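Local coordinates for protein LSM2-LSM8 complex subunit lsm8 (Schizosaccharomyces pombe, PDB 6PPN) that forms part of the nuclear LSM2-LSM8 complex, which binds U6 snRNA ending in a cyclic 2',3' phosphate and takes part in spliceosome assembly, at residues A4-E8 with Q9-V13. Residues are numbered along the deposited sequence; the frame is centred on the assembly and turned at random.
Sequences ADFME and QRVQV
The side-chain amide of Gln9 reaches back over the turn that precedes it and ties two main-chain carbonyls together through a single nitrogen. NE2 of Gln9 donates to O of Asp5 at 2.9 Å and to O of Met7 at 3.1 Å, the latter being the straighter bond (161°). Both oxygens lie close to the plane of the amide group, where its two N-H bonds point, yet NE2 sits well above the carbonyl plane of Met7. The chain gets there with CG beside its own backbone N (chi1 -58°) and then runs on extended, while chi3, 81°, turns the amide across the chain; this double grip should hold the amide's rotation. The backbone here forms a type II beta turn from Phe6 to Gln9, closed by the hydrogen bond from Gln9 N to Phe6 O (3.2 Å). The turn links the end of the 3-10 segment that runs through residues 4-6 to strand 10-15, the first strand of the strongly bent antiparallel sheet of the Sm fold. Past the turn, Val11 points toward residues 4-8, and its CG2 methyl packs 3.8 Å from CB of Phe6, the two side chains crossing nearly at right angles. Val68 of strand 65-71 touches both, and the Phe6 ring also meets an aromatic side chain of a neighbouring subunit. At the turn's outer corner, the bent chain of Glu8 carries OE1 to a salt bridge with Lys26.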
ATOM      1  N   ALA H   4     -11.614   8.027  18.762  1.00 54.29           N
ATOM      2  CA  ALA H   4     -12.035   9.036  19.724  1.00 53.95           C
ATOM      3  C   ALA H   4     -12.103   8.462  21.128  1.00 57.55           C
ATOM      4  O   ALA H   4     -11.893   9.190  22.105  1.00 57.49           O
ATOM      5  CB  ALA H   4     -13.397   9.608  19.335  1.00 51.82           C
ATOM      6  N   ASP H   5     -12.356   7.155  21.252  1.00 57.35           N
ATOM      7  CA  ASP H   5     -12.358   6.517  22.568  1.00 49.04           C
ATOM      8  C   ASP H   5     -11.000   6.571  23.243  1.00 46.47           C
ATOM      9  O   ASP H   5     -10.932   6.470  24.466  1.00 49.63           O
ATOM     10  CB  ASP H   5     -12.749   5.042  22.455  1.00 46.50           C
ATOM     11  CG  ASP H   5     -14.149   4.845  21.991  1.00 52.35           C
ATOM     12  OD1 ASP H   5     -14.905   5.843  21.916  1.00 57.19           O
ATOM     13  OD2 ASP H   5     -14.515   3.668  21.754  1.00 62.74           O
ATOM     14  N   PHE H   6      -9.916   6.706  22.476  1.00 50.85           N
ATOM     15  CA  PHE H   6      -8.557   6.694  23.008  1.00 49.93           C
ATOM     16  C   PHE H   6      -7.962   8.088  23.210  1.00 51.82           C
ATOM     17  O   PHE H   6      -6.809   8.189  23.648  1.00 56.36           O
ATOM     18  CB  PHE H   6      -7.625   5.912  22.078  1.00 45.83           C
ATOM     19  CG  PHE H   6      -7.986   4.468  21.903  1.00 45.36           C
ATOM     20  CD1 PHE H   6      -8.838   3.832  22.775  1.00 48.26           C
ATOM     21  CD2 PHE H   6      -7.439   3.738  20.849  1.00 39.40           C
ATOM     22  CE1 PHE H   6      -9.152   2.495  22.606  1.00 48.11           C
ATOM     23  CE2 PHE H   6      -7.739   2.395  20.675  1.00 37.73           C
ATOM     24  CZ  PHE H   6      -8.616   1.770  21.561  1.00 38.38           C
ATOM     25  N   MET H   7      -8.695   9.156  22.887  1.00 47.57           N
ATOM     26  CA  MET H   7      -8.126  10.503  22.921  1.00 49.21           C
ATOM     27  C   MET H   7      -7.567  10.867  24.300  1.00 55.58           C
ATOM     28  O   MET H   7      -8.162  10.555  25.339  1.00 50.74           O
ATOM     29  CB  MET H   7      -9.184  11.525  22.520  1.00 51.65           C
ATOM     30  CG  MET H   7      -9.378  11.654  21.029  1.00 51.69           C
ATOM     31  SD  MET H   7      -7.881  12.299  20.287  1.00 53.39           S
ATOM     32  CE  MET H   7      -7.824  13.872  21.136  1.00 48.14           C
ATOM     33  N   GLU H   8      -6.416  11.549  24.295  1.00 52.27           N
ATOM     34  CA  GLU H   8      -5.760  12.064  25.493  1.00 53.46           C
ATOM     35  C   GLU H   8      -5.306  10.957  26.431  1.00 55.27           C
ATOM     36  O   GLU H   8      -5.129  11.192  27.630  1.00 62.35           O
ATOM     37  CB  GLU H   8      -6.650  13.050  26.270  1.00 56.46           C
ATOM     38  CG  GLU H   8      -7.254  14.157  25.443  1.00 60.71           C
ATOM     39  CD  GLU H   8      -6.217  15.055  24.777  1.00 66.47           C
ATOM     40  OE1 GLU H   8      -5.072  15.170  25.287  1.00 66.13           O
ATOM     41  OE2 GLU H   8      -6.552  15.626  23.711  1.00 67.77           O
ATOM     42  N   GLN H   9      -5.153   9.737  25.932  1.00 46.38           N
ATOM     43  CA  GLN H   9      -4.673   8.643  26.759  1.00 50.30           C
ATOM     44  C   GLN H   9      -3.437   8.022  26.125  1.00 42.39           C
ATOM     45  O   GLN H   9      -3.162   8.218  24.934  1.00 44.00           O
ATOM     46  CB  GLN H   9      -5.760   7.581  26.956  1.00 56.19           C
ATOM     47  CG  GLN H   9      -7.029   8.141  27.578  1.00 58.55           C
ATOM     48  CD  GLN H   9      -8.239   7.288  27.259  1.00 54.35           C
ATOM     49  OE1 GLN H   9      -8.482   6.258  27.902  1.00 52.51           O
ATOM     50  NE2 GLN H   9      -8.981   7.686  26.219  1.00 48.35           N
ATOM     51  N   ARG H  10      -2.683   7.281  26.948  1.00 42.59           N
ATOM     52  CA  ARG H  10      -1.515   6.554  26.464  1.00 45.29           C
ATOM     53  C   ARG H  10      -1.960   5.454  25.523  1.00 51.98           C
ATOM     54  O   ARG H  10      -2.910   4.722  25.801  1.00 58.89           O
ATOM     55  CB  ARG H  10      -0.705   5.953  27.602  1.00 49.83           C
ATOM     56  CG  ARG H  10      -0.087   6.987  28.516  1.00 63.08           C
ATOM     57  CD  ARG H  10       0.811   7.999  27.775  1.00 70.72           C
ATOM     58  NE  ARG H  10       2.115   7.472  27.359  1.00 76.29           N
ATOM     59  CZ  ARG H  10       3.108   8.222  26.863  1.00 76.20           C
ATOM     60  NH1 ARG H  10       2.962   9.535  26.725  1.00 73.06           N
ATOM     61  NH2 ARG H  10       4.263   7.663  26.506  1.00 72.19           N
ATOM     62  N   VAL H  11      -1.285   5.364  24.397  1.00 49.12           N
ATOM     63  CA  VAL H  11      -1.692   4.538  23.282  1.00 46.50           C
ATOM     64  C   VAL H  11      -0.429   3.894  22.727  1.00 45.27           C
ATOM     65  O   VAL H  11       0.669   4.436  22.873  1.00 44.00           O
ATOM     66  CB  VAL H  11      -2.416   5.455  22.282  1.00 47.86           C
ATOM     67  CG1 VAL H  11      -1.877   5.320  20.901  1.00 50.83           C
ATOM     68  CG2 VAL H  11      -3.932   5.289  22.402  1.00 41.93           C
ATOM     69  N   GLN H  12      -0.564   2.725  22.108  1.00 42.08           N
ATOM     70  CA  GLN H  12       0.586   2.005  21.572  1.00 34.91           C
ATOM     71  C   GLN H  12       0.306   1.681  20.114  1.00 36.05           C
ATOM     72  O   GLN H  12      -0.597   0.908  19.812  1.00 40.18           O
ATOM     73  CB  GLN H  12       0.883   0.719  22.348  1.00 37.88           C
ATOM     74  CG  GLN H  12       1.882  -0.191  21.605  1.00 38.17           C
ATOM     75  CD  GLN H  12       2.332  -1.398  22.415  1.00 43.34           C
ATOM     76  OE1 GLN H  12       3.083  -1.265  23.383  1.00 48.30           O
ATOM     77  NE2 GLN H  12       1.873  -2.584  22.019  1.00 42.23           N
ATOM     78  N   VAL H  13       1.101   2.241  19.213  1.00 38.42           N
ATOM     79  CA  VAL H  13       0.871   2.124  17.782  1.00 31.69           C
ATOM     80  C   VAL H  13       1.824   1.087  17.235  1.00 36.72           C
ATOM     81  O   VAL H  13       3.029   1.132  17.524  1.00 37.62           O
ATOM     82  CB  VAL H  13       1.101   3.463  17.060  1.00 27.93           C
ATOM     83  CG1 VAL H  13       0.913   3.253  15.555  1.00 32.97           C
ATOM     84  CG2 VAL H  13       0.142   4.550  17.580  1.00 34.96           C
TER